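Local coordinates for protein formate dehydrogenase (Staphylococcus aureus, PDB 6TTB) that probably catalyses the NAD-dependent oxidation of formate to carbon dioxide, with NAD bound to its Rossmann-type domain, at residues G192-G197 and I243-P248; A247-E252 and G277-R282; S269-T274 and E292-Y297; G299-P304 and T322-G327. All blocks are in the same frame, centred on the assembly; numbering follows the deposited sequence.

Contact 1 of 4, residues G192-G197 and I243-P248; sequences GIFGFG and ITIHAP. With NAD (nicotinamide-adenine-dinucleotide), chain C.
Gly-192 to Phe-194 and Ile-243 to Ile-245 run side by side as parallel strands, their axes 20° apart, in the sheet of the Rossmann-type NAD-binding domain. Three backbone bonds join them: Thr-244 N to Gly-192 O (3.0 Å), Phe-194 N to Thr-244 O and, where the second strand ends, His-246 N to Phe-194 O (2.8 Å).

Side chains pack on both faces of the pair. Ile-193 and Thr-244 point the same way, with CG1 of the isoleucine 4.1 Å from CG2 of the threonine. On the other face Phe-194, its CG anti to the backbone N (chi1 -179°), turns its ring edge to Ile-245 CG2 at 4.0 Å from CD2, while CE2 meets the methyl of Ala-247. A flat, apolar phenylalanine suits this place because one ring face also receives the adenine of NAD, which lies over it around C2A, off toward the rim.

The loop after the first strand fits the GxGxxG pattern. Gly-195 has a positive phi (103°), a glycine conformation, and Gly-197, at the N-cap of helix 198-207, has its CA 3.3 Å from NAD O2A; having no side chain keeps it clear of O5B of the cofactor.

Polar contacts lie at the strand end and at the cofactor. A water lies 2.9 Å from His-246 O and near the NAD pyrophosphate, and a 2.7 Å hydrogen bond between His-246 NE2 and Thr-244 OG1 ties the imidazole back to the strand.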
# COMPACT_ATOMS: atom_id res chain seq x y z
N GLY A 192 -16.08 -0.16 0.62
CA GLY A 192 -17.12 0.48 -0.17
C GLY A 192 -16.50 1.17 -1.36
O GLY A 192 -15.53 1.91 -1.20
N ILE A 193 -16.99 0.80 -2.56
CA ILE A 193 -16.50 1.39 -3.80
C ILE A 193 -17.53 2.40 -4.26
O ILE A 193 -18.60 2.01 -4.70
CB ILE A 193 -16.17 0.31 -4.89
CG1 ILE A 193 -14.99 -0.61 -4.51
CG2 ILE A 193 -15.96 0.91 -6.26
CD1 ILE A 193 -15.39 -2.05 -4.39
N PHE A 194 -17.22 3.68 -4.09
CA PHE A 194 -18.08 4.73 -4.57
C PHE A 194 -17.81 4.97 -6.04
O PHE A 194 -16.84 5.61 -6.39
CB PHE A 194 -17.78 6.00 -3.81
CG PHE A 194 -18.63 7.16 -4.22
CD1 PHE A 194 -19.99 7.20 -3.89
CD2 PHE A 194 -18.07 8.24 -4.89
CE1 PHE A 194 -20.77 8.28 -4.26
CE2 PHE A 194 -18.82 9.36 -5.19
CZ PHE A 194 -20.18 9.36 -4.94
N GLY A 195 -18.68 4.43 -6.91
CA GLY A 195 -18.56 4.66 -8.35
C GLY A 195 -17.98 3.44 -9.02
O GLY A 195 -16.79 3.15 -8.92
N PHE A 196 -18.88 2.68 -9.62
CA PHE A 196 -18.59 1.31 -9.98
C PHE A 196 -18.55 1.28 -11.48
O PHE A 196 -19.27 0.54 -12.09
CB PHE A 196 -19.63 0.37 -9.34
CG PHE A 196 -19.17 -1.05 -9.17
CD1 PHE A 196 -18.04 -1.35 -8.45
CD2 PHE A 196 -19.90 -2.11 -9.72
CE1 PHE A 196 -17.60 -2.67 -8.32
CE2 PHE A 196 -19.47 -3.43 -9.59
CZ PHE A 196 -18.32 -3.70 -8.90
N GLY A 197 -17.74 2.15 -12.06
CA GLY A 197 -17.48 2.15 -13.48
C GLY A 197 -16.32 1.24 -13.81
O GLY A 197 -16.13 0.18 -13.15
N ILE A 243 -13.31 3.43 2.24
CA ILE A 243 -13.99 3.75 1.01
C ILE A 243 -12.98 4.24 -0.01
O ILE A 243 -12.10 5.07 0.30
CB ILE A 243 -15.05 4.84 1.27
CG1 ILE A 243 -16.24 4.30 2.07
CG2 ILE A 243 -15.51 5.47 -0.02
CD1 ILE A 243 -17.12 5.37 2.72
N THR A 244 -13.15 3.79 -1.24
CA THR A 244 -12.33 4.29 -2.32
C THR A 244 -13.26 4.88 -3.35
O THR A 244 -14.33 4.29 -3.63
CB THR A 244 -11.37 3.19 -2.83
OG1 THR A 244 -10.56 3.66 -3.90
CG2 THR A 244 -12.03 1.93 -3.32
N ILE A 245 -12.83 6.00 -3.94
CA ILE A 245 -13.65 6.84 -4.81
C ILE A 245 -13.26 6.59 -6.25
O ILE A 245 -12.08 6.74 -6.61
CB ILE A 245 -13.39 8.31 -4.48
CG1 ILE A 245 -13.45 8.57 -2.97
CG2 ILE A 245 -14.23 9.23 -5.32
CD1 ILE A 245 -14.72 9.10 -2.43
N HIS A 246 -14.23 6.29 -7.07
CA HIS A 246 -13.98 6.09 -8.50
C HIS A 246 -15.08 6.75 -9.30
O HIS A 246 -15.56 6.17 -10.26
CB HIS A 246 -13.75 4.59 -8.87
CG HIS A 246 -12.63 4.02 -8.06
ND1 HIS A 246 -11.32 4.39 -8.30
CD2 HIS A 246 -12.63 3.40 -6.83
CE1 HIS A 246 -10.55 3.85 -7.39
NE2 HIS A 246 -11.34 3.24 -6.46
N ALA A 247 -15.49 7.93 -8.83
CA ALA A 247 -16.59 8.68 -9.41
C ALA A 247 -16.02 9.90 -10.14
O ALA A 247 -14.98 10.44 -9.75
CB ALA A 247 -17.53 9.10 -8.31
N PRO A 248 -16.68 10.39 -11.23
CA PRO A 248 -16.17 11.57 -11.96
C PRO A 248 -16.45 12.80 -11.12
O PRO A 248 -17.06 12.70 -10.06
CB PRO A 248 -16.95 11.55 -13.30
CG PRO A 248 -17.56 10.16 -13.36
CD PRO A 248 -17.83 9.78 -11.90
PA NAD C . -16.26 5.54 -15.24
O1A NAD C . -17.16 6.44 -16.02
O2A NAD C . -15.97 4.12 -15.70
O5B NAD C . -16.67 5.55 -13.68
C5B NAD C . -17.57 6.54 -13.14
C4B NAD C . -18.82 5.84 -12.69
O4B NAD C . -19.31 6.54 -11.52
C3B NAD C . -19.98 5.80 -13.71
O3B NAD C . -20.24 4.53 -14.31
C2B NAD C . -21.20 6.33 -12.96
O2B NAD C . -22.31 5.45 -13.01
C1B NAD C . -20.71 6.60 -11.53
N9A NAD C . -21.16 7.89 -11.00
C8A NAD C . -21.74 8.93 -11.73
N7A NAD C . -22.20 9.89 -10.97
C5A NAD C . -22.02 9.44 -9.67
C6A NAD C . -22.36 9.98 -8.39
N6A NAD C . -23.05 11.09 -8.21
N1A NAD C . -22.10 9.21 -7.30
C2A NAD C . -21.45 8.05 -7.48
N3A NAD C . -21.05 7.47 -8.61
C4A NAD C . -21.37 8.20 -9.68
O3 NAD C . -14.89 6.27 -15.11
PN NAD C . -13.60 5.55 -14.61
O1N NAD C . -12.81 5.22 -15.85
O2N NAD C . -13.96 4.45 -13.67
O5D NAD C . -12.90 6.77 -13.80
C5D NAD C . -13.12 6.89 -12.37
C4D NAD C . -12.64 8.24 -11.96
O4D NAD C . -11.21 8.15 -11.74
C3D NAD C . -12.88 9.31 -13.05
O3D NAD C . -13.85 10.27 -12.67
C2D NAD C . -11.50 9.90 -13.34
O2D NAD C . -11.40 11.31 -13.30
C1D NAD C . -10.58 9.30 -12.28
N1N NAD C . -9.31 8.91 -12.91
C2N NAD C . -8.08 9.42 -12.38
C3N NAD C . -6.85 9.07 -12.97
C7N NAD C . -5.54 9.36 -12.24
O7N NAD C . -4.51 9.48 -12.91
N7N NAD C . -5.53 9.44 -10.90
C4N NAD C . -6.88 8.38 -14.24
C5N NAD C . -8.11 7.92 -14.76
C6N NAD C . -9.31 8.22 -14.10
O HOH W 1 -15.32 3.65 -11.64

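Contact 2 of 4, residues A247-E252 and G277-R282; sequences APLTPE and GKIVNR. With NAD (nicotinamide-adenine-dinucleotide), chain C.
CD1 of Ile-279 meets two peptide units at their carbonyl oxygens, 3.6 Å from Ala-247 O and 3.9 Å from Pro-248 O. The proline ring packs on the cofactor, with CD 3.5 Å from C5B of NAD and CG close to the same carbon. A rigid ring without an N-H suits a loop that runs along the adenosine ribose.

The rest of the contact is aliphatic. Leu-249, its CG anti to the backbone N (chi1 177°), carries its forked end across to the other segment. There CD1 stands 4.0 Å from Lys-278 CB and 4.3 Å from Ile-279 CG1, so the lysine joins in through the root of its chain, while NZ goes to Asp-254 in a long, weak ion pair.

The two segments are the loops that follow neighbouring strands, 242-245 and 269-273, at the C-terminal edge of the parallel sheet, where Rossmann folds bind their dinucleotide. Each loop has its own internal bracing. Thr-250 OG1 accepts the backbone N-H of Glu-252 at 3.1 Å, an ST turn, and the 3-10 turn 277-279 is closed by Val-280 N on Gly-277 O. Asn-281, as N-cap of helix 282-291, receives the backbone N of Ala-284 on OD1, and its ND2 is bonded to Asn-255.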
# COMPACT_ATOMS: atom_id res chain seq x y z
N ALA A 247 -15.49 7.93 -8.83
CA ALA A 247 -16.59 8.68 -9.41
C ALA A 247 -16.02 9.90 -10.14
O ALA A 247 -14.98 10.44 -9.75
CB ALA A 247 -17.53 9.10 -8.31
N PRO A 248 -16.68 10.39 -11.23
CA PRO A 248 -16.17 11.57 -11.96
C PRO A 248 -16.45 12.80 -11.12
O PRO A 248 -17.06 12.70 -10.06
CB PRO A 248 -16.95 11.55 -13.30
CG PRO A 248 -17.56 10.16 -13.36
CD PRO A 248 -17.83 9.78 -11.90
N LEU A 249 -15.91 13.94 -11.52
CA LEU A 249 -16.26 15.18 -10.84
C LEU A 249 -17.40 15.82 -11.61
O LEU A 249 -17.15 16.47 -12.64
CB LEU A 249 -15.04 16.09 -10.88
CG LEU A 249 -15.25 17.47 -10.26
CD1 LEU A 249 -15.72 17.41 -8.78
CD2 LEU A 249 -13.97 18.29 -10.42
N THR A 250 -18.64 15.62 -11.08
CA THR A 250 -19.92 16.07 -11.63
C THR A 250 -20.54 17.00 -10.60
O THR A 250 -20.03 17.14 -9.52
CB THR A 250 -20.85 14.88 -11.86
OG1 THR A 250 -21.49 14.45 -10.62
CG2 THR A 250 -20.11 13.74 -12.50
N PRO A 251 -21.69 17.62 -10.88
CA PRO A 251 -22.26 18.59 -9.96
C PRO A 251 -22.61 17.89 -8.66
O PRO A 251 -22.80 18.53 -7.63
CB PRO A 251 -23.56 18.96 -10.63
CG PRO A 251 -23.34 18.65 -12.07
CD PRO A 251 -22.52 17.39 -12.06
N GLU A 252 -22.69 16.56 -8.70
CA GLU A 252 -23.17 15.86 -7.52
C GLU A 252 -22.03 15.41 -6.62
O GLU A 252 -22.24 15.19 -5.44
CB GLU A 252 -23.96 14.64 -7.92
CG GLU A 252 -25.37 14.86 -7.54
CD GLU A 252 -26.30 14.03 -8.33
OE1 GLU A 252 -26.02 13.81 -9.51
OE2 GLU A 252 -27.25 13.55 -7.73
N GLY A 277 -9.50 15.47 -6.69
CA GLY A 277 -9.33 16.23 -5.47
C GLY A 277 -10.63 16.81 -4.91
O GLY A 277 -10.89 16.68 -3.70
N LYS A 278 -11.42 17.51 -5.78
CA LYS A 278 -12.49 18.41 -5.30
C LYS A 278 -13.65 17.62 -4.73
O LYS A 278 -14.54 18.20 -4.11
CB LYS A 278 -13.09 19.24 -6.44
CG LYS A 278 -13.27 20.74 -6.20
CD LYS A 278 -14.48 21.29 -6.97
CE LYS A 278 -14.59 22.81 -7.06
NZ LYS A 278 -14.78 23.42 -5.73
N ILE A 279 -13.72 16.31 -4.99
CA ILE A 279 -14.84 15.56 -4.41
C ILE A 279 -14.74 15.62 -2.89
O ILE A 279 -15.77 15.43 -2.16
CB ILE A 279 -14.88 14.09 -4.84
CG1 ILE A 279 -15.24 13.96 -6.31
CG2 ILE A 279 -15.83 13.27 -3.93
CD1 ILE A 279 -14.79 12.68 -6.92
N VAL A 280 -13.49 15.84 -2.42
CA VAL A 280 -13.29 15.76 -1.02
C VAL A 280 -12.89 17.11 -0.50
O VAL A 280 -11.87 17.67 -0.89
CB VAL A 280 -12.30 14.65 -0.63
CG1 VAL A 280 -11.97 14.76 0.87
CG2 VAL A 280 -12.89 13.28 -0.95
N ASN A 281 -13.65 17.57 0.49
CA ASN A 281 -13.50 18.91 0.99
C ASN A 281 -12.13 19.04 1.65
O ASN A 281 -11.90 18.47 2.71
CB ASN A 281 -14.59 19.32 1.98
CG ASN A 281 -14.39 20.79 2.37
OD1 ASN A 281 -13.66 21.06 3.31
ND2 ASN A 281 -14.85 21.73 1.51
N ARG A 282 -11.28 19.89 1.05
CA ARG A 282 -9.90 20.01 1.49
C ARG A 282 -9.85 20.08 3.02
O ARG A 282 -9.10 19.33 3.66
CB ARG A 282 -9.25 21.26 0.93
CG ARG A 282 -7.87 21.48 1.51
CD ARG A 282 -7.23 22.71 0.93
NE ARG A 282 -7.63 23.72 1.88
CZ ARG A 282 -7.81 24.98 1.61
NH1 ARG A 282 -7.53 25.44 0.40
NH2 ARG A 282 -8.25 25.77 2.54
PA NAD C . -16.26 5.54 -15.24
O1A NAD C . -17.16 6.44 -16.02
O2A NAD C . -15.97 4.12 -15.70
O5B NAD C . -16.67 5.55 -13.68
C5B NAD C . -17.57 6.54 -13.14
C4B NAD C . -18.82 5.84 -12.69
O4B NAD C . -19.31 6.54 -11.52
C3B NAD C . -19.98 5.80 -13.71
O3B NAD C . -20.24 4.53 -14.31
C2B NAD C . -21.20 6.33 -12.96
O2B NAD C . -22.31 5.45 -13.01
C1B NAD C . -20.71 6.60 -11.53
N9A NAD C . -21.16 7.89 -11.00
C8A NAD C . -21.74 8.93 -11.73
N7A NAD C . -22.20 9.89 -10.97
C5A NAD C . -22.02 9.44 -9.67
C6A NAD C . -22.36 9.98 -8.39
N6A NAD C . -23.05 11.09 -8.21
N1A NAD C . -22.10 9.21 -7.30
C2A NAD C . -21.45 8.05 -7.48
N3A NAD C . -21.05 7.47 -8.61
C4A NAD C . -21.37 8.20 -9.68
O3 NAD C . -14.89 6.27 -15.11
PN NAD C . -13.60 5.55 -14.61
O1N NAD C . -12.81 5.22 -15.85
O2N NAD C . -13.96 4.45 -13.67
O5D NAD C . -12.90 6.77 -13.80
C5D NAD C . -13.12 6.89 -12.37
C4D NAD C . -12.64 8.24 -11.96
O4D NAD C . -11.21 8.15 -11.74
C3D NAD C . -12.88 9.31 -13.05
O3D NAD C . -13.85 10.27 -12.67
C2D NAD C . -11.50 9.90 -13.34
O2D NAD C . -11.40 11.31 -13.30
C1D NAD C . -10.58 9.30 -12.28
N1N NAD C . -9.31 8.91 -12.91
C2N NAD C . -8.08 9.42 -12.38
C3N NAD C . -6.85 9.07 -12.97
C7N NAD C . -5.54 9.36 -12.24
O7N NAD C . -4.51 9.48 -12.91
N7N NAD C . -5.53 9.44 -10.90
C4N NAD C . -6.88 8.38 -14.24
C5N NAD C . -8.11 7.92 -14.76
C6N NAD C . -9.31 8.22 -14.10

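Contact 3 of 4, residues S269-T274 and E292-Y297; sequences SYLVNT and EHLQGY
Ser-269 to Asn-273 and His-293 to Tyr-297 run parallel, their end-to-end directions 33° apart, and backbone bonds tie them from Gln-295 N to Ser-269 O (2.6 Å) and from Leu-271 N to Gly-296 O (3.1 Å). Segment 292-297 turns a corner at Gln-295 before settling into register, with Tyr-270 beside Gly-296 and Leu-271 beside Tyr-297.

On one face the ring of Tyr-270 lies alongside Gln-295, whose CB sits over the ring at 3.9 Å from its centroid, a CH-pi contact. The glutamine meets the tyrosine with CB and CG, its aliphatic part. Gly-296, without a side chain, lets CD2 of that ring approach its backbone.

The pair closes a beta-alpha-beta crossover, strand 269-273, helix 282-291, strand 294-299, and the other face turns to that helix. Leu-271 takes the central place there: its CB is 3.8 Å from Leu-294 CD1, and its CG is 3.8 Å from Tyr-297 CD2. Leu-271 and Tyr-297 both reach Leu-285 of the helix, and Leu-294 reaches Leu-289.

Farther along, Tyr-297, its CG anti to the backbone N (chi1 175°), stretches beside Asn-273, amide and ring planes 83° apart. ND2 of Asn-273 makes a weak bond of 3.3 Å to Tyr-297 OH; its stronger partner is Arg-276 O, while OD1 accepts from Ala-275 N. Asparagine, donor and acceptor at once, suits the turn after the strand.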
# COMPACT_ATOMS: atom_id res chain seq x y z
N SER A 269 -12.41 4.99 10.24
CA SER A 269 -12.39 4.37 8.91
C SER A 269 -11.28 5.00 8.09
O SER A 269 -10.53 5.85 8.59
CB SER A 269 -13.71 4.47 8.25
OG SER A 269 -14.25 5.74 8.45
N TYR A 270 -11.17 4.57 6.82
CA TYR A 270 -10.14 5.13 5.93
C TYR A 270 -10.79 5.55 4.62
O TYR A 270 -11.76 4.95 4.19
CB TYR A 270 -9.06 4.09 5.60
CG TYR A 270 -8.38 3.47 6.78
CD1 TYR A 270 -8.99 2.48 7.56
CD2 TYR A 270 -7.08 3.83 7.10
CE1 TYR A 270 -8.34 1.88 8.63
CE2 TYR A 270 -6.41 3.24 8.16
CZ TYR A 270 -7.05 2.27 8.94
OH TYR A 270 -6.35 1.74 9.99
N LEU A 271 -10.11 6.46 3.90
CA LEU A 271 -10.65 7.05 2.70
C LEU A 271 -9.56 7.12 1.69
O LEU A 271 -8.48 7.66 1.99
CB LEU A 271 -11.16 8.49 3.00
CG LEU A 271 -11.91 9.19 1.86
CD1 LEU A 271 -13.08 8.37 1.33
CD2 LEU A 271 -12.38 10.51 2.27
N VAL A 272 -9.90 6.67 0.46
CA VAL A 272 -8.93 6.68 -0.62
C VAL A 272 -9.60 7.30 -1.81
O VAL A 272 -10.71 6.93 -2.17
CB VAL A 272 -8.37 5.29 -0.95
CG1 VAL A 272 -7.74 5.24 -2.33
CG2 VAL A 272 -7.35 4.91 0.05
N ASN A 273 -8.91 8.27 -2.37
CA ASN A 273 -9.47 9.03 -3.44
C ASN A 273 -8.36 9.29 -4.45
O ASN A 273 -7.52 10.15 -4.24
CB ASN A 273 -10.09 10.30 -2.94
CG ASN A 273 -10.44 11.22 -4.08
OD1 ASN A 273 -10.60 10.76 -5.23
ND2 ASN A 273 -10.58 12.53 -3.78
N THR A 274 -8.39 8.50 -5.51
CA THR A 274 -7.59 8.70 -6.66
C THR A 274 -8.49 9.08 -7.87
O THR A 274 -8.15 8.75 -9.05
CB THR A 274 -7.05 7.34 -7.04
OG1 THR A 274 -8.20 6.45 -7.06
CG2 THR A 274 -5.97 6.91 -6.08
N GLU A 292 -9.47 12.53 14.36
CA GLU A 292 -9.27 11.07 14.41
C GLU A 292 -10.61 10.35 14.24
O GLU A 292 -10.71 9.14 14.48
CB GLU A 292 -8.62 10.55 15.71
CG GLU A 292 -7.75 11.57 16.39
CD GLU A 292 -6.75 11.08 17.44
OE1 GLU A 292 -6.29 9.89 17.35
OE2 GLU A 292 -6.39 11.92 18.30
N HIS A 293 -11.61 11.08 13.78
CA HIS A 293 -12.72 10.41 13.16
C HIS A 293 -12.24 9.49 12.00
O HIS A 293 -12.67 8.34 11.89
CB HIS A 293 -13.82 11.42 12.83
CG HIS A 293 -15.01 10.74 12.24
ND1 HIS A 293 -15.58 9.64 12.83
CD2 HIS A 293 -15.62 10.89 11.02
CE1 HIS A 293 -16.53 9.17 12.04
NE2 HIS A 293 -16.56 9.91 10.90
N LEU A 294 -11.33 9.99 11.16
CA LEU A 294 -10.80 9.16 10.07
C LEU A 294 -9.42 8.62 10.43
O LEU A 294 -8.51 9.38 10.63
CB LEU A 294 -10.66 10.05 8.86
CG LEU A 294 -11.82 10.07 7.90
CD1 LEU A 294 -11.27 9.90 6.51
CD2 LEU A 294 -12.80 8.96 8.23
N GLN A 295 -9.24 7.32 10.35
CA GLN A 295 -7.95 6.74 10.72
C GLN A 295 -6.87 7.15 9.73
O GLN A 295 -5.74 7.36 10.14
CB GLN A 295 -8.03 5.21 10.97
CG GLN A 295 -6.98 4.68 11.95
CD GLN A 295 -6.52 5.74 12.96
OE1 GLN A 295 -7.33 6.51 13.52
NE2 GLN A 295 -5.21 5.78 13.21
N GLY A 296 -7.23 7.29 8.43
CA GLY A 296 -6.24 7.67 7.41
C GLY A 296 -6.88 8.11 6.11
O GLY A 296 -8.03 7.71 5.85
N TYR A 297 -6.12 8.91 5.28
CA TYR A 297 -6.50 9.24 3.88
C TYR A 297 -5.30 9.03 2.97
O TYR A 297 -4.15 9.43 3.29
CB TYR A 297 -7.04 10.68 3.73
CG TYR A 297 -7.35 11.18 2.30
CD1 TYR A 297 -6.36 11.72 1.50
CD2 TYR A 297 -8.64 11.17 1.77
CE1 TYR A 297 -6.62 12.26 0.26
CE2 TYR A 297 -8.91 11.65 0.48
CZ TYR A 297 -7.90 12.23 -0.27
OH TYR A 297 -8.10 12.68 -1.58

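Contact 4 of 4, residues G299-P304 and T322-G327; sequences GDVWYP and TVHYSG. With NAD (nicotinamide-adenine-dinucleotide), chain C.
Val-301 lays CG1 over one face of the His-324 ring, 4.1 Å from its centroid, and the edge of that ring points at the nicotinamide amide of NAD. NE2 of His-324 donates to O7N at 3.0 Å (154°), while ND1 is bonded to Gln-305, so both ring nitrogens are engaged and the ring's rotation is fixed; this His-Gln pairing is as in other NAD-dependent formate dehydrogenases. Asp-300, its CG between backbone N and carbonyl carbon (chi1 77°), directs the carboxylate toward Ser-326, whose N lies 2.7 Å from OD2, although the place of OD2 is doubtful. OD1 takes a weak bond of 3.4 Å from N7N of NAD. Trp-302 meets Thr-322 in its own ring plane, NE1 donating to the backbone O of Thr-322 at 3.1 Å; indole suits the spot as an apolar plate with one donor at its rim, and Trp-174 of the second subunit meets it edge-to-face.

These loops follow strands 294-299 and 319-321, and helix 144-160 packs on Asp-300 and Ser-326.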
# COMPACT_ATOMS: atom_id res chain seq x y z
N GLY A 299 -4.50 8.73 -1.64
CA GLY A 299 -4.87 9.14 -2.98
C GLY A 299 -3.79 9.98 -3.58
O GLY A 299 -2.86 10.33 -2.89
N ASP A 300 -3.97 10.41 -4.84
CA ASP A 300 -2.94 11.11 -5.60
C ASP A 300 -3.51 12.32 -6.36
O ASP A 300 -2.86 12.82 -7.33
CB ASP A 300 -2.17 10.16 -6.54
CG ASP A 300 -2.93 9.80 -7.83
OD1 ASP A 300 -4.21 9.82 -7.82
OD2 ASP A 300 -2.26 9.51 -8.85
N VAL A 301 -4.73 12.78 -5.97
CA VAL A 301 -5.42 13.80 -6.77
C VAL A 301 -5.69 15.01 -5.89
O VAL A 301 -6.00 14.84 -4.72
CB VAL A 301 -6.71 13.26 -7.41
CG1 VAL A 301 -6.45 12.31 -8.53
CG2 VAL A 301 -7.65 12.64 -6.38
N TRP A 302 -5.56 16.24 -6.46
CA TRP A 302 -5.56 17.44 -5.60
C TRP A 302 -6.48 18.57 -6.11
O TRP A 302 -6.60 18.77 -7.33
CB TRP A 302 -4.16 17.94 -5.48
CG TRP A 302 -3.19 16.93 -5.02
CD1 TRP A 302 -2.73 15.85 -5.71
CD2 TRP A 302 -2.42 17.00 -3.80
NE1 TRP A 302 -1.80 15.18 -4.96
CE2 TRP A 302 -1.56 15.88 -3.80
CE3 TRP A 302 -2.43 17.88 -2.69
CZ2 TRP A 302 -0.72 15.58 -2.73
CZ3 TRP A 302 -1.60 17.57 -1.64
CH2 TRP A 302 -0.77 16.43 -1.66
N TYR A 303 -6.92 19.46 -5.17
CA TYR A 303 -7.49 20.76 -5.57
C TYR A 303 -6.70 21.95 -4.96
O TYR A 303 -6.75 22.25 -3.75
CB TYR A 303 -9.01 20.84 -5.30
CG TYR A 303 -9.65 22.06 -5.93
CD1 TYR A 303 -9.58 22.28 -7.31
CD2 TYR A 303 -10.27 23.05 -5.15
CE1 TYR A 303 -10.03 23.47 -7.88
CE2 TYR A 303 -10.75 24.24 -5.71
CZ TYR A 303 -10.61 24.45 -7.08
OH TYR A 303 -11.12 25.59 -7.66
N PRO A 304 -6.03 22.78 -5.79
CA PRO A 304 -5.90 22.54 -7.23
C PRO A 304 -4.63 21.75 -7.57
O PRO A 304 -3.89 21.34 -6.69
CB PRO A 304 -5.68 23.98 -7.65
CG PRO A 304 -4.67 24.46 -6.62
CD PRO A 304 -5.37 24.04 -5.36
N THR A 322 0.41 10.88 -2.59
CA THR A 322 1.51 11.11 -3.46
C THR A 322 1.11 12.29 -4.36
O THR A 322 -0.06 12.69 -4.44
CB THR A 322 1.76 9.84 -4.26
OG1 THR A 322 0.73 9.61 -5.23
CG2 THR A 322 1.93 8.61 -3.38
N VAL A 323 2.06 12.83 -5.08
CA VAL A 323 1.70 13.74 -6.14
C VAL A 323 1.01 12.90 -7.23
O VAL A 323 0.92 11.69 -7.10
CB VAL A 323 2.94 14.49 -6.64
CG1 VAL A 323 3.66 15.11 -5.45
CG2 VAL A 323 3.87 13.53 -7.32
N HIS A 324 0.53 13.56 -8.31
CA HIS A 324 -0.50 13.00 -9.14
C HIS A 324 0.13 12.34 -10.34
O HIS A 324 -0.05 12.84 -11.45
CB HIS A 324 -1.47 14.08 -9.67
CG HIS A 324 -2.55 13.45 -10.51
ND1 HIS A 324 -3.45 14.18 -11.31
CD2 HIS A 324 -2.90 12.16 -10.67
CE1 HIS A 324 -4.33 13.33 -11.86
NE2 HIS A 324 -3.97 12.10 -11.52
N TYR A 325 0.57 11.12 -10.17
CA TYR A 325 1.13 10.40 -11.30
C TYR A 325 0.52 9.01 -11.53
O TYR A 325 0.97 8.29 -12.41
CB TYR A 325 2.61 10.21 -11.04
CG TYR A 325 2.88 9.22 -9.96
CD1 TYR A 325 2.72 9.55 -8.62
CD2 TYR A 325 3.28 7.92 -10.27
CE1 TYR A 325 3.03 8.62 -7.63
CE2 TYR A 325 3.56 6.99 -9.30
CZ TYR A 325 3.47 7.36 -7.99
OH TYR A 325 3.74 6.41 -7.08
N SER A 326 -0.49 8.63 -10.73
CA SER A 326 -0.98 7.27 -10.68
C SER A 326 -1.46 6.88 -12.07
O SER A 326 -1.16 5.77 -12.53
CB SER A 326 -2.09 7.04 -9.60
OG SER A 326 -3.39 7.38 -10.11
N GLY A 327 -2.09 7.83 -12.77
CA GLY A 327 -2.46 7.58 -14.16
C GLY A 327 -1.35 7.99 -15.14
O GLY A 327 -1.60 8.15 -16.34
PA NAD C . -16.26 5.54 -15.24
O1A NAD C . -17.16 6.44 -16.02
O2A NAD C . -15.97 4.12 -15.70
O5B NAD C . -16.67 5.55 -13.68
C5B NAD C . -17.57 6.54 -13.14
C4B NAD C . -18.82 5.84 -12.69
O4B NAD C . -19.31 6.54 -11.52
C3B NAD C . -19.98 5.80 -13.71
O3B NAD C . -20.24 4.53 -14.31
C2B NAD C . -21.20 6.33 -12.96
O2B NAD C . -22.31 5.45 -13.01
C1B NAD C . -20.71 6.60 -11.53
N9A NAD C . -21.16 7.89 -11.00
C8A NAD C . -21.74 8.93 -11.73
N7A NAD C . -22.20 9.89 -10.97
C5A NAD C . -22.02 9.44 -9.67
C6A NAD C . -22.36 9.98 -8.39
N6A NAD C . -23.05 11.09 -8.21
N1A NAD C . -22.10 9.21 -7.30
C2A NAD C . -21.45 8.05 -7.48
N3A NAD C . -21.05 7.47 -8.61
C4A NAD C . -21.37 8.20 -9.68
O3 NAD C . -14.89 6.27 -15.11
PN NAD C . -13.60 5.55 -14.61
O1N NAD C . -12.81 5.22 -15.85
O2N NAD C . -13.96 4.45 -13.67
O5D NAD C . -12.90 6.77 -13.80
C5D NAD C . -13.12 6.89 -12.37
C4D NAD C . -12.64 8.24 -11.96
O4D NAD C . -11.21 8.15 -11.74
C3D NAD C . -12.88 9.31 -13.05
O3D NAD C . -13.85 10.27 -12.67
C2D NAD C . -11.50 9.90 -13.34
O2D NAD C . -11.40 11.31 -13.30
C1D NAD C . -10.58 9.30 -12.28
N1N NAD C . -9.31 8.91 -12.91
C2N NAD C . -8.08 9.42 -12.38
C3N NAD C . -6.85 9.07 -12.97
C7N NAD C . -5.54 9.36 -12.24
O7N NAD C . -4.51 9.48 -12.91
N7N NAD C . -5.53 9.44 -10.90
C4N NAD C . -6.88 8.38 -14.24
C5N NAD C . -8.11 7.92 -14.76
C6N NAD C . -9.31 8.22 -14.10

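In the fold
From the N terminus, contact 1 closes a loop of 45 residues that leaves strand 190-194, passes through strands 213-217 and 229-230 and two helices, and returns on strand 242-245. Contact 2 starts where contact 1 ends and closes 24 residues. It crosses contact 3, which closes 17 round helix 282-291: 269-274 falls between the segments of contact 2, and 292-297 comes after both. Contact 4 follows in series, closing 17 residues that include edge strand 319-321 and joining the loops after strands 294-299 and 319-321. Strands 242-245 and 269-273 are neighbours, Ile-243 O 2.7 Å from Val-272 N. Contacts 1, 2 and 4 touch NAD, and contact 3 reaches its nicotinamide amide through Thr-274 O.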